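Mandelate racemase/muconate lactonizing protein (Alicyclobacillus acidocaldarius LAA1, PDB 3QLD) belongs to the enolase superfamily, whose members join an N-terminal capping domain to a TIM-barrel-like C-terminal domain. Local coordinates at residues 5-10 and 370-375. Numbering follows the deposited sequence.
Sequences TCVLHR and TATWSV
L8 and W373 form an antiparallel hydrogen-bonded pair, and their side chains run side by side in the same direction. From CB of L8, which lies 4.0 Å from W373 O, CG follows at 3.6 Å from W373 CE3, in the six-membered ring of the indole. Branch CD1 then comes closest, 3.3 Å from W373 CE3, with CZ3 next; its approach is oblique to the ring. With CG anti to the carbonyl carbon (chi1 -52°), CD1 is brought against the indole, while the leucine side chain as a whole also packs on V34 and on W65 and V69 of helix 61-80. The same strand face carries C6 opposite V375 and R10 opposite A371; R10 CB and A371 CB are 3.9 Å apart.

Paired bonds support the register: L8 N to W373 O is 2.8 Å with an angle of 168° at the hydrogen, W373 N returns to L8 O, and C6 and V375 repeat the exchange. On the other face V7 spreads both methyls over S374, CG2 of V7 lying 3.6 Å from S374 OG. T372 CG2 stands obliquely by the H9 ring, nearest to ND1, and the ring is bonded through NE2 to Q35.

Regularity ends at R10. Its carbonyl oxygen accepts T370 N at 2.6 Å and, weakly, A371 N, so two residues stand opposite one: a classic beta bulge. The extended R10 chain leads its guanidinium away to a salt bridge with D62. Strand axes at 170° confirm the antiparallel course, and backbone bonds from T5, V7 and H9 to strand 25-38 place 5-10 between two neighbours. The C-terminal strand 369-376 thus returns to extend the antiparallel sheet of the N-terminal capping domain, an arrangement consistent with the enolase-superfamily fold.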
ATOM      1  N   THR A   5     -21.933 -17.208   9.918  1.00 35.01           N
ATOM      2  CA  THR A   5     -21.281 -16.322  10.868  1.00 34.61           C
ATOM      3  C   THR A   5     -19.761 -16.171  10.549  1.00 33.87           C
ATOM      4  O   THR A   5     -19.114 -17.110  10.099  1.00 32.54           O
ATOM      5  CB  THR A   5     -21.492 -16.815  12.340  1.00 36.18           C
ATOM      6  OG1 THR A   5     -22.871 -17.115  12.548  1.00 38.62           O
ATOM      7  CG2 THR A   5     -21.060 -15.746  13.363  1.00 38.62           C
ATOM      8  N   CYS A   6     -19.234 -14.970  10.805  1.00 31.96           N
ATOM      9  CA  CYS A   6     -17.776 -14.711  10.767  1.00 29.84           C
ATOM     10  C   CYS A   6     -17.453 -14.182  12.148  1.00 28.92           C
ATOM     11  O   CYS A   6     -18.186 -13.278  12.680  1.00 28.95           O
ATOM     12  CB  CYS A   6     -17.438 -13.690   9.688  1.00 30.80           C
ATOM     13  SG  CYS A   6     -15.741 -13.150   9.777  1.00 33.51           S
ATOM     14  N   VAL A   7     -16.430 -14.751  12.774  1.00 26.49           N
ATOM     15  CA  VAL A   7     -15.928 -14.232  14.039  1.00 25.74           C
ATOM     16  C   VAL A   7     -14.430 -13.848  13.860  1.00 25.94           C
ATOM     17  O   VAL A   7     -13.628 -14.665  13.445  1.00 26.21           O
ATOM     18  CB  VAL A   7     -16.007 -15.307  15.172  1.00 26.33           C
ATOM     19  CG1 VAL A   7     -15.488 -14.739  16.466  1.00 28.08           C
ATOM     20  CG2 VAL A   7     -17.468 -15.869  15.309  1.00 24.79           C
ATOM     21  N   LEU A   8     -14.091 -12.628  14.218  1.00 24.22           N
ATOM     22  CA  LEU A   8     -12.704 -12.167  14.198  1.00 23.92           C
ATOM     23  C   LEU A   8     -12.210 -12.164  15.581  1.00 24.54           C
ATOM     24  O   LEU A   8     -12.828 -11.616  16.506  1.00 26.15           O
ATOM     25  CB  LEU A   8     -12.607 -10.749  13.611  1.00 22.85           C
ATOM     26  CG  LEU A   8     -13.286 -10.549  12.264  1.00 27.06           C
ATOM     27  CD1 LEU A   8     -13.276  -9.053  11.843  1.00 27.96           C
ATOM     28  CD2 LEU A   8     -12.426 -11.335  11.331  1.00 21.90           C
ATOM     29  N   HIS A   9     -11.021 -12.717  15.737  1.00 25.45           N
ATOM     30  CA  HIS A   9     -10.422 -12.785  17.014  1.00 26.26           C
ATOM     31  C   HIS A   9      -9.119 -12.009  16.966  1.00 26.13           C
ATOM     32  O   HIS A   9      -8.227 -12.370  16.219  1.00 25.37           O
ATOM     33  CB  HIS A   9     -10.007 -14.239  17.291  1.00 26.87           C
ATOM     34  CG  HIS A   9     -11.139 -15.212  17.213  1.00 27.41           C
ATOM     35  ND1 HIS A   9     -11.956 -15.467  18.302  1.00 30.15           N
ATOM     36  CD2 HIS A   9     -11.604 -15.977  16.192  1.00 29.48           C
ATOM     37  CE1 HIS A   9     -12.870 -16.370  17.957  1.00 28.35           C
ATOM     38  NE2 HIS A   9     -12.694 -16.679  16.675  1.00 30.71           N
ATOM     39  N   ARG A  10      -8.976 -11.024  17.834  1.00 26.38           N
ATOM     40  CA  ARG A  10      -7.698 -10.335  18.045  1.00 25.39           C
ATOM     41  C   ARG A  10      -6.931 -10.927  19.214  1.00 28.03           C
ATOM     42  O   ARG A  10      -7.420 -10.947  20.360  1.00 27.99           O
ATOM     43  CB  ARG A  10      -7.905  -8.816  18.248  1.00 25.07           C
ATOM     44  CG  ARG A  10      -6.617  -8.080  17.917  1.00 25.83           C
ATOM     45  CD  ARG A  10      -6.849  -6.600  18.168  1.00 33.08           C
ATOM     46  NE  ARG A  10      -5.581  -5.928  18.085  1.00 31.94           N
ATOM     47  CZ  ARG A  10      -5.455  -4.704  17.603  1.00 34.20           C
ATOM     48  NH1 ARG A  10      -4.243  -4.158  17.514  1.00 33.36           N
ATOM     49  NH2 ARG A  10      -6.545  -4.084  17.186  1.00 31.24           N
ATOM     50  N   THR A 370      -7.892 -10.374  22.870  1.00 32.63           N
ATOM     51  CA  THR A 370      -7.986  -9.041  23.471  1.00 32.55           C
ATOM     52  C   THR A 370      -9.181  -8.339  22.914  1.00 32.85           C
ATOM     53  O   THR A 370      -9.590  -7.265  23.418  1.00 34.33           O
ATOM     54  CB  THR A 370      -6.783  -8.155  23.194  1.00 31.84           C
ATOM     55  OG1 THR A 370      -6.642  -7.981  21.792  1.00 30.88           O
ATOM     56  CG2 THR A 370      -5.528  -8.736  23.795  1.00 32.66           C
ATOM     57  N   ALA A 371      -9.739  -8.916  21.865  1.00 32.35           N
ATOM     58  CA  ALA A 371     -10.976  -8.402  21.255  1.00 31.97           C
ATOM     59  C   ALA A 371     -11.622  -9.495  20.406  1.00 31.98           C
ATOM     60  O   ALA A 371     -10.926 -10.415  19.849  1.00 31.89           O
ATOM     61  CB  ALA A 371     -10.702  -7.136  20.402  1.00 33.24           C
ATOM     62  N   THR A 372     -12.942  -9.432  20.299  1.00 30.33           N
ATOM     63  CA  THR A 372     -13.655 -10.412  19.523  1.00 30.67           C
ATOM     64  C   THR A 372     -14.889  -9.744  18.888  1.00 31.80           C
ATOM     65  O   THR A 372     -15.638  -9.021  19.606  1.00 32.34           O
ATOM     66  CB  THR A 372     -14.085 -11.628  20.425  1.00 31.24           C
ATOM     67  OG1 THR A 372     -12.944 -12.160  21.092  1.00 33.30           O
ATOM     68  CG2 THR A 372     -14.731 -12.781  19.619  1.00 31.27           C
ATOM     69  N   TRP A 373     -15.077  -9.960  17.579  1.00 29.24           N
ATOM     70  CA  TRP A 373     -16.194  -9.383  16.850  1.00 30.89           C
ATOM     71  C   TRP A 373     -16.882 -10.463  16.011  1.00 32.25           C
ATOM     72  O   TRP A 373     -16.225 -11.138  15.254  1.00 31.77           O
ATOM     73  CB  TRP A 373     -15.684  -8.268  15.951  1.00 30.14           C
ATOM     74  CG  TRP A 373     -16.712  -7.607  15.085  1.00 31.21           C
ATOM     75  CD1 TRP A 373     -17.572  -6.610  15.451  1.00 35.84           C
ATOM     76  CD2 TRP A 373     -16.944  -7.862  13.696  1.00 32.69           C
ATOM     77  NE1 TRP A 373     -18.341  -6.246  14.362  1.00 37.83           N
ATOM     78  CE2 TRP A 373     -17.947  -6.981  13.270  1.00 32.21           C
ATOM     79  CE3 TRP A 373     -16.381  -8.761  12.758  1.00 31.26           C
ATOM     80  CZ2 TRP A 373     -18.424  -6.971  11.963  1.00 36.33           C
ATOM     81  CZ3 TRP A 373     -16.839  -8.745  11.468  1.00 34.74           C
ATOM     82  CH2 TRP A 373     -17.864  -7.845  11.075  1.00 33.63           C
ATOM     83  N   SER A 374     -18.203 -10.591  16.133  1.00 33.38           N
ATOM     84  CA  SER A 374     -18.967 -11.612  15.415  1.00 34.77           C
ATOM     85  C   SER A 374     -20.025 -10.969  14.608  1.00 35.38           C
ATOM     86  O   SER A 374     -20.634  -9.949  15.036  1.00 35.79           O
ATOM     87  CB  SER A 374     -19.661 -12.554  16.368  1.00 35.92           C
ATOM     88  OG  SER A 374     -18.711 -13.063  17.280  1.00 40.91           O
ATOM     89  N   VAL A 375     -20.273 -11.535  13.447  1.00 33.82           N
ATOM     90  CA  VAL A 375     -21.327 -10.982  12.633  1.00 34.82           C
ATOM     91  C   VAL A 375     -22.166 -12.055  11.955  1.00 35.23           C
ATOM     92  O   VAL A 375     -21.632 -13.048  11.414  1.00 33.79           O
ATOM     93  CB  VAL A 375     -20.752  -9.979  11.608  1.00 36.25           C
ATOM     94  CG1 VAL A 375     -20.031 -10.672  10.446  1.00 33.12           C
ATOM     95  CG2 VAL A 375     -21.823  -8.987  11.131  1.00 37.20           C
TER